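PDB 6EUD: ATP-dependent RNA helicase HrpB from Escherichia coli, which hydrolyses ATP to ADP and phosphate as a DExH-box RNA helicase that binds single-stranded RNA. Local coordinates for residues N419-L427 / A439-E447; S489-G497 / L555-C566. All coordinates share one frame; numbering follows the deposited sequence.

Contact 1 (N419-L427 / A439-E447)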
loop_
_atom_site.group_PDB
_atom_site.type_symbol
_atom_site.label_atom_id
_atom_site.label_comp_id
_atom_site.label_asym_id
_atom_site.label_seq_id
_atom_site.Cartn_x
_atom_site.Cartn_y
_atom_site.Cartn_z
ATOM N N ASN A 419 -18.155 7.982 4.663
ATOM C CA ASN A 419 -17.098 8.701 5.333
ATOM C C ASN A 419 -15.768 7.958 5.308
ATOM O O ASN A 419 -15.727 6.782 4.913
ATOM C CB ASN A 419 -17.531 8.922 6.794
ATOM C CG ASN A 419 -17.264 10.287 7.244
ATOM O OD1 ASN A 419 -17.202 11.194 6.424
ATOM N ND2 ASN A 419 -17.058 10.467 8.538
ATOM N N ASP A 420 -14.694 8.595 5.785
ATOM C CA ASP A 420 -13.513 7.813 6.114
ATOM C C ASP A 420 -13.934 6.741 7.120
ATOM O O ASP A 420 -14.578 7.069 8.118
ATOM C CB ASP A 420 -12.387 8.649 6.706
ATOM C CG ASP A 420 -11.323 7.773 7.371
ATOM O OD1 ASP A 420 -10.397 7.292 6.683
ATOM O OD2 ASP A 420 -11.430 7.531 8.583
ATOM N N PRO A 421 -13.562 5.465 6.868
ATOM C CA PRO A 421 -14.030 4.318 7.670
ATOM C C PRO A 421 -13.806 4.442 9.176
ATOM O O PRO A 421 -14.717 4.109 9.921
ATOM C CB PRO A 421 -13.225 3.150 7.108
ATOM C CG PRO A 421 -13.026 3.533 5.668
ATOM C CD PRO A 421 -12.806 5.026 5.681
ATOM N N ARG A 422 -12.641 4.905 9.613
ATOM C CA ARG A 422 -12.406 5.127 11.037
ATOM C C ARG A 422 -13.428 6.140 11.587
ATOM O O ARG A 422 -14.020 5.927 12.631
ATOM C CB ARG A 422 -10.960 5.597 11.281
ATOM C CG ARG A 422 -9.893 4.553 10.880
ATOM C CD ARG A 422 -8.427 5.086 10.951
ATOM N NE ARG A 422 -7.751 4.551 12.115
ATOM C CZ ARG A 422 -6.697 3.751 12.101
ATOM N NH1 ARG A 422 -6.111 3.402 10.970
ATOM N NH2 ARG A 422 -6.210 3.326 13.246
ATOM N N LEU A 423 -13.661 7.226 10.865
ATOM C CA LEU A 423 -14.617 8.225 11.319
ATOM C C LEU A 423 -16.071 7.706 11.253
ATOM O O LEU A 423 -16.886 7.985 12.136
ATOM C CB LEU A 423 -14.467 9.505 10.494
ATOM C CG LEU A 423 -13.109 10.248 10.582
ATOM C CD1 LEU A 423 -13.170 11.624 9.889
ATOM C CD2 LEU A 423 -12.594 10.377 12.030
ATOM N N ALA A 424 -16.385 6.948 10.208
ATOM C CA ALA A 424 -17.701 6.334 10.061
ATOM C C ALA A 424 -17.970 5.361 11.202
ATOM O O ALA A 424 -19.077 5.324 11.732
ATOM C CB ALA A 424 -17.818 5.616 8.723
ATOM N N ALA A 425 -16.951 4.571 11.552
ATOM C CA ALA A 425 -17.014 3.615 12.647
ATOM C C ALA A 425 -17.340 4.332 13.960
ATOM O O ALA A 425 -18.182 3.881 14.746
ATOM C CB ALA A 425 -15.691 2.859 12.763
ATOM N N MET A 426 -16.678 5.459 14.182
ATOM C CA MET A 426 -16.911 6.252 15.375
ATOM C C MET A 426 -18.374 6.704 15.457
ATOM O O MET A 426 -19.023 6.541 16.482
ATOM C CB MET A 426 -15.967 7.450 15.391
ATOM C CG MET A 426 -16.005 8.294 16.658
ATOM S SD MET A 426 -14.718 9.573 16.551
ATOM C CE MET A 426 -15.249 10.398 15.043
ATOM N N LEU A 427 -18.889 7.245 14.363
ATOM C CA LEU A 427 -20.248 7.738 14.316
ATOM C C LEU A 427 -21.275 6.645 14.619
ATOM O O LEU A 427 -22.185 6.844 15.427
ATOM C CB LEU A 427 -20.525 8.363 12.949
ATOM C CG LEU A 427 -19.941 9.768 12.822
ATOM C CD1 LEU A 427 -19.809 10.173 11.358
ATOM C CD2 LEU A 427 -20.803 10.763 13.597
ATOM N N ALA A 439 -19.636 12.607 18.264
ATOM C CA ALA A 439 -18.907 11.940 17.190
ATOM C C ALA A 439 -18.870 12.776 15.901
ATOM O O ALA A 439 -17.851 12.814 15.218
ATOM C CB ALA A 439 -19.518 10.544 16.907
ATOM N N ALA A 440 -19.965 13.459 15.578
ATOM C CA ALA A 440 -20.080 14.181 14.309
ATOM C C ALA A 440 -19.148 15.381 14.277
ATOM O O ALA A 440 -18.531 15.691 13.244
ATOM C CB ALA A 440 -21.527 14.628 14.072
ATOM N N LYS A 441 -19.066 16.065 15.409
ATOM C CA LYS A 441 -18.176 17.202 15.539
ATOM C C LYS A 441 -16.714 16.753 15.479
ATOM O O LYS A 441 -15.902 17.342 14.751
ATOM C CB LYS A 441 -18.442 17.953 16.844
ATOM C CG LYS A 441 -17.455 19.084 17.070
ATOM C CD LYS A 441 -18.128 20.346 17.545
ATOM C CE LYS A 441 -17.180 21.506 17.357
ATOM N NZ LYS A 441 -17.773 22.772 17.851
ATOM N N ILE A 442 -16.382 15.710 16.234
ATOM C CA ILE A 442 -15.024 15.161 16.185
ATOM C C ILE A 442 -14.643 14.824 14.751
ATOM O O ILE A 442 -13.533 15.117 14.300
ATOM C CB ILE A 442 -14.877 13.901 17.050
ATOM C CG1 ILE A 442 -14.966 14.267 18.538
ATOM C CG2 ILE A 442 -13.553 13.197 16.751
ATOM C CD1 ILE A 442 -13.775 15.094 19.052
ATOM N N ALA A 443 -15.586 14.226 14.032
ATOM C CA ALA A 443 -15.343 13.783 12.674
ATOM C C ALA A 443 -15.124 14.974 11.746
ATOM O O ALA A 443 -14.254 14.945 10.879
ATOM C CB ALA A 443 -16.501 12.918 12.186
ATOM N N ALA A 444 -15.905 16.029 11.929
ATOM C CA ALA A 444 -15.759 17.181 11.059
ATOM C C ALA A 444 -14.382 17.820 11.305
ATOM O O ALA A 444 -13.704 18.242 10.371
ATOM C CB ALA A 444 -16.892 18.180 11.283
ATOM N N ILE A 445 -13.957 17.841 12.561
ATOM C CA ILE A 445 -12.628 18.324 12.910
ATOM C C ILE A 445 -11.502 17.509 12.264
ATOM O O ILE A 445 -10.611 18.074 11.630
ATOM C CB ILE A 445 -12.421 18.319 14.434
ATOM C CG1 ILE A 445 -13.392 19.301 15.075
ATOM C CG2 ILE A 445 -10.971 18.693 14.771
ATOM C CD1 ILE A 445 -13.346 19.295 16.564
ATOM N N LEU A 446 -11.525 16.188 12.436
ATOM C CA LEU A 446 -10.460 15.338 11.876
ATOM C C LEU A 446 -10.392 15.383 10.333
ATOM O O LEU A 446 -9.323 15.212 9.756
ATOM C CB LEU A 446 -10.631 13.895 12.383
ATOM C CG LEU A 446 -10.398 13.790 13.897
ATOM C CD1 LEU A 446 -10.671 12.391 14.466
ATOM C CD2 LEU A 446 -8.976 14.215 14.237
ATOM N N GLU A 447 -11.524 15.637 9.673
ATOM C CA GLU A 447 -11.572 15.848 8.216
ATOM C C GLU A 447 -10.970 17.187 7.755
ATOM O O GLU A 447 -10.429 17.292 6.654
ATOM C CB GLU A 447 -13.024 15.774 7.718
ATOM C CG GLU A 447 -13.595 14.389 7.654
ATOM C CD GLU A 447 -15.057 14.345 7.194
ATOM O OE1 GLU A 447 -15.692 15.403 6.909
ATOM O OE2 GLU A 447 -15.570 13.211 7.111
HETATM O O HOH W 1 -13.862 11.312 5.632
#

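Contact 2 (S489-G497 / L555-C566)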
loop_
_atom_site.group_PDB
_atom_site.type_symbol
_atom_site.label_atom_id
_atom_site.label_comp_id
_atom_site.label_asym_id
_atom_site.label_seq_id
_atom_site.Cartn_x
_atom_site.Cartn_y
_atom_site.Cartn_z
ATOM N N SER A 489 -17.023 15.081 27.477
ATOM C CA SER A 489 -16.810 13.898 28.295
ATOM C C SER A 489 -17.177 12.627 27.545
ATOM O O SER A 489 -16.953 11.538 28.047
ATOM C CB SER A 489 -17.618 13.975 29.595
ATOM O OG SER A 489 -19.008 13.740 29.384
ATOM N N LEU A 490 -17.759 12.749 26.359
ATOM C CA LEU A 490 -18.156 11.555 25.613
ATOM C C LEU A 490 -17.169 11.219 24.497
ATOM O O LEU A 490 -17.367 10.248 23.767
ATOM C CB LEU A 490 -19.546 11.732 25.019
ATOM C CG LEU A 490 -20.686 11.941 26.015
ATOM C CD1 LEU A 490 -21.973 12.282 25.265
ATOM C CD2 LEU A 490 -20.861 10.692 26.893
ATOM N N ILE A 491 -16.117 12.027 24.375
ATOM C CA ILE A 491 -15.187 11.931 23.260
ATOM C C ILE A 491 -14.293 10.704 23.358
ATOM O O ILE A 491 -14.191 9.933 22.397
ATOM C CB ILE A 491 -14.291 13.171 23.171
ATOM C CG1 ILE A 491 -15.127 14.440 23.006
ATOM C CG2 ILE A 491 -13.303 13.020 22.038
ATOM C CD1 ILE A 491 -14.311 15.702 22.980
ATOM N N ALA A 492 -13.659 10.525 24.520
ATOM C CA ALA A 492 -12.639 9.480 24.694
ATOM C C ALA A 492 -13.120 8.069 24.317
ATOM O O ALA A 492 -12.440 7.395 23.573
ATOM C CB ALA A 492 -12.091 9.482 26.126
ATOM N N PRO A 493 -14.278 7.614 24.820
ATOM C CA PRO A 493 -14.646 6.256 24.387
ATOM C C PRO A 493 -14.984 6.138 22.886
ATOM O O PRO A 493 -14.689 5.104 22.287
ATOM C CB PRO A 493 -15.859 5.928 25.256
ATOM C CG PRO A 493 -16.402 7.264 25.672
ATOM C CD PRO A 493 -15.234 8.175 25.792
ATOM N N LEU A 494 -15.552 7.176 22.282
ATOM C CA LEU A 494 -15.762 7.200 20.826
ATOM C C LEU A 494 -14.450 7.101 20.040
ATOM O O LEU A 494 -14.334 6.344 19.071
ATOM C CB LEU A 494 -16.501 8.476 20.432
ATOM C CG LEU A 494 -17.948 8.557 20.927
ATOM C CD1 LEU A 494 -18.429 9.978 20.810
ATOM C CD2 LEU A 494 -18.833 7.629 20.118
ATOM N N LEU A 495 -13.462 7.876 20.461
ATOM C CA LEU A 495 -12.147 7.818 19.859
ATOM C C LEU A 495 -11.471 6.470 20.065
ATOM O O LEU A 495 -10.879 5.914 19.138
ATOM C CB LEU A 495 -11.247 8.902 20.436
ATOM C CG LEU A 495 -11.212 10.292 19.827
ATOM C CD1 LEU A 495 -9.964 11.007 20.356
ATOM C CD2 LEU A 495 -11.228 10.253 18.303
ATOM N N ALA A 496 -11.543 5.978 21.299
ATOM C CA ALA A 496 -10.943 4.702 21.687
ATOM C C ALA A 496 -11.301 3.578 20.717
ATOM O O ALA A 496 -10.449 2.768 20.384
ATOM C CB ALA A 496 -11.368 4.318 23.109
ATOM N N GLY A 497 -12.551 3.541 20.260
ATOM C CA GLY A 497 -12.989 2.510 19.339
ATOM C C GLY A 497 -12.326 2.610 17.974
ATOM O O GLY A 497 -11.773 1.629 17.468
ATOM N N LEU A 555 -6.062 13.750 22.382
ATOM C CA LEU A 555 -6.954 13.934 23.514
ATOM C C LEU A 555 -6.329 13.260 24.723
ATOM O O LEU A 555 -5.736 12.173 24.596
ATOM C CB LEU A 555 -8.342 13.348 23.221
ATOM C CG LEU A 555 -9.421 13.778 24.220
ATOM C CD1 LEU A 555 -9.903 15.194 23.905
ATOM C CD2 LEU A 555 -10.574 12.782 24.268
ATOM N N LEU A 556 -6.434 13.907 25.879
ATOM C CA LEU A 556 -5.928 13.322 27.109
ATOM C C LEU A 556 -6.996 12.428 27.696
ATOM O O LEU A 556 -8.178 12.762 27.693
ATOM C CB LEU A 556 -5.493 14.396 28.113
ATOM C CG LEU A 556 -6.518 15.169 28.936
ATOM C CD1 LEU A 556 -6.805 14.484 30.262
ATOM C CD2 LEU A 556 -6.019 16.598 29.178
ATOM N N VAL A 557 -6.568 11.269 28.176
ATOM C CA VAL A 557 -7.470 10.288 28.745
ATOM C C VAL A 557 -6.938 9.807 30.085
ATOM O O VAL A 557 -5.733 9.627 30.264
ATOM C CB VAL A 557 -7.661 9.082 27.809
ATOM C CG1 VAL A 557 -8.324 9.519 26.517
ATOM C CG2 VAL A 557 -6.338 8.423 27.513
ATOM N N ASP A 558 -7.837 9.634 31.040
ATOM C CA ASP A 558 -7.498 8.902 32.243
ATOM C C ASP A 558 -7.606 7.424 31.880
ATOM O O ASP A 558 -8.689 6.929 31.560
ATOM C CB ASP A 558 -8.421 9.290 33.399
ATOM C CG ASP A 558 -8.033 8.626 34.702
ATOM O OD1 ASP A 558 -7.444 9.309 35.572
ATOM O OD2 ASP A 558 -8.320 7.422 34.859
ATOM N N ILE A 559 -6.476 6.728 31.892
ATOM C CA ILE A 559 -6.430 5.390 31.328
ATOM C C ILE A 559 -7.284 4.428 32.127
ATOM O O ILE A 559 -7.826 3.472 31.573
ATOM C CB ILE A 559 -4.970 4.851 31.239
ATOM C CG1 ILE A 559 -4.911 3.562 30.413
ATOM C CG2 ILE A 559 -4.353 4.671 32.632
ATOM C CD1 ILE A 559 -5.459 3.698 29.023
ATOM N N ASP A 560 -7.424 4.697 33.420
ATOM C CA ASP A 560 -8.199 3.833 34.304
ATOM C C ASP A 560 -9.686 3.884 33.958
ATOM O O ASP A 560 -10.368 2.854 33.959
ATOM C CB ASP A 560 -7.968 4.228 35.763
ATOM C CG ASP A 560 -6.526 4.035 36.194
ATOM O OD1 ASP A 560 -6.094 2.866 36.332
ATOM O OD2 ASP A 560 -5.821 5.052 36.376
ATOM N N GLU A 561 -10.176 5.082 33.660
ATOM C CA GLU A 561 -11.539 5.254 33.194
ATOM C C GLU A 561 -11.747 4.567 31.868
ATOM O O GLU A 561 -12.752 3.896 31.659
ATOM C CB GLU A 561 -11.865 6.723 33.035
ATOM C CG GLU A 561 -11.268 7.562 34.085
ATOM C CD GLU A 561 -12.123 8.747 34.405
ATOM O OE1 GLU A 561 -12.853 9.209 33.503
ATOM O OE2 GLU A 561 -12.048 9.222 35.553
ATOM N N LEU A 562 -10.796 4.762 30.962
ATOM C CA LEU A 562 -10.948 4.299 29.591
ATOM C C LEU A 562 -11.000 2.789 29.530
ATOM O O LEU A 562 -11.852 2.213 28.856
ATOM C CB LEU A 562 -9.810 4.822 28.717
ATOM C CG LEU A 562 -10.015 4.669 27.210
ATOM C CD1 LEU A 562 -11.289 5.383 26.764
ATOM C CD2 LEU A 562 -8.800 5.193 26.460
ATOM N N VAL A 563 -10.087 2.152 30.247
ATOM C CA VAL A 563 -10.017 0.697 30.287
ATOM C C VAL A 563 -11.261 0.136 30.971
ATOM O O VAL A 563 -11.764 -0.933 30.620
ATOM C CB VAL A 563 -8.748 0.228 31.027
ATOM C CG1 VAL A 563 -8.812 -1.257 31.305
ATOM C CG2 VAL A 563 -7.514 0.603 30.232
ATOM N N GLN A 564 -11.762 0.876 31.948
ATOM C CA GLN A 564 -12.985 0.486 32.613
ATOM C C GLN A 564 -14.173 0.674 31.672
ATOM O O GLN A 564 -15.048 -0.187 31.590
ATOM C CB GLN A 564 -13.173 1.287 33.904
ATOM C CG GLN A 564 -12.873 0.497 35.169
ATOM C CD GLN A 564 -13.901 -0.594 35.427
ATOM O OE1 GLN A 564 -15.071 -0.306 35.689
ATOM N NE2 GLN A 564 -13.472 -1.851 35.343
ATOM N N ARG A 565 -14.185 1.794 30.955
ATOM C CA ARG A 565 -15.247 2.103 30.003
ATOM C C ARG A 565 -15.191 1.182 28.785
ATOM O O ARG A 565 -16.226 0.826 28.215
ATOM C CB ARG A 565 -15.149 3.573 29.575
ATOM C CG ARG A 565 -16.118 3.997 28.486
ATOM C CD ARG A 565 -17.555 3.658 28.851
ATOM N NE ARG A 565 -18.530 4.320 27.985
ATOM C CZ ARG A 565 -18.825 3.931 26.746
ATOM N NH1 ARG A 565 -18.203 2.891 26.204
ATOM N NH2 ARG A 565 -19.736 4.596 26.042
ATOM N N CYS A 566 -13.975 0.787 28.406
ATOM C CA CYS A 566 -13.738 0.004 27.197
ATOM C C CYS A 566 -12.808 -1.169 27.487
ATOM O O CYS A 566 -11.637 -1.159 27.081
ATOM C CB CYS A 566 -13.133 0.878 26.088
ATOM S SG CYS A 566 -13.930 2.496 25.795
#

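Contact 1 (N419-L427 / A439-E447)
Leu423, Met426 and Leu427 of helix 421-427 pack against Ala439, Ala443 and their neighbours on helix 439-447, in an almost antiparallel pair (168°) whose axes come within 9.3 Å. Alanine suits the facing positions: its small CB brings the helices close and leaves room for longer side chains. Met426 shows how. From CB the chain runs to Met426 CG, 4.2 Å from Ala439 CB; SD then passes Ile442 CG2, crossing that side chain at about a right angle. A bend at chi3 (58°) lays Met426 CE 3.6 Å from Ala439 O, where it also touches Ile442 CG2 and Ala443 CB. The flexible, unbranched thioether can bend its methyl onto the backbone in this way. Leu427 rests its CD2 3.6 Å from Ala439 CB, and Leu423 spreads its two methyls: CD2 meets Leu446 CD1 at 3.7 Å, while CD1 reaches Glu447 CG at 3.6 Å.

The contact turns polar at its other end. Asp420 caps helix 421-427 by accepting from Leu423 N, and a water accepts from Asp420 N and donates to Glu447 OE2 (3.0 Å). Glu447 OE1 forms a salt bridge with Arg471, and the amide end of Asn419 lies beside OE2, its plane turned 65° from the carboxylate. With an alanine at Asn419, the carboxylate would probably lose this polar neighbour and be freer to turn, left to Arg471 and the water. The chemistry thus joins an apolar helical hairpin to a water-bridged polar end, where Arg471 probably offsets the glutamate's charge, tying the residues leading into one helix to the C-terminal end of the other.

Contact 2 (S489-G497 / L555-C566)
Helix 491-497 brings Ala492 and Pro493 against helix 559-565 at a crossing angle of -63°, the axes 10.2 Å apart at their closest, while strand residue Leu555 also reaches helix 491-497. Ala492 meets both the Leu555-Val557 region and helix 559-565: its CB lies 3.8 Å from Val557 CG1 and also touches Leu555 CD2 and Leu562 CD1, so a small side chain fits this place. Leu555 carries the strand's share. With CG anti to the backbone N (chi1 -167°), Leu555 sets CD2 3.5 Å from Ile491 CG2 and close to Ala492 N, while its CB meets Leu495 CD1 at 4.0 Å. One turn on from Ala492, Ala496 lets Leu562 CD1 approach its CB to 3.8 Å, and the Cys566 sulfur touches both Ala496 CB and Pro493, with SG 4.0 Å from Pro493 CB.

Proline suits the first turn of a helix, where its lack of an N-H costs little, and Pro493 offers a rigid apolar surface there. The Arg565 chain, bent at chi2 (54°), turns one face of its guanidinium to Pro493, whose CB sits over its centre, 3.8 Å above the plane. Arg565 has in addition a long, weak ion pair with Glu435 on helix 433-447. At the start of helix 559-565, Asp558 accepts from Glu561 N as the N-cap.

Every contact between the two segments is thus of the van der Waals kind, down to the arginine, which uses its CG methylene and one guanidinium face. Such an interface depends on matched shapes, with short alanines set against branched leucines and valine.

Along the chain, contact 1 closes first, pairing helices 421-429 and 433-447 as a hairpin with only 11 residues between its segments. Contact 2 opens later and closes a longer excursion of 57 residues, rich in strand and almost without helix, folding strand 554-556 and helix 559-565 back onto helix 491-498. The two loops are in series, neither nested nor crossed, yet their centres lie about 16 Å apart and they touch. Helix 491-498 is the joint: Ile491 meets Ile442, while Leu494 and Leu495 meet Met426. One of its sides faces the helical hairpin and another the strand region, consistent with the helix-bundle and OB-like domains of DEAH/RHA helicases being packed together here.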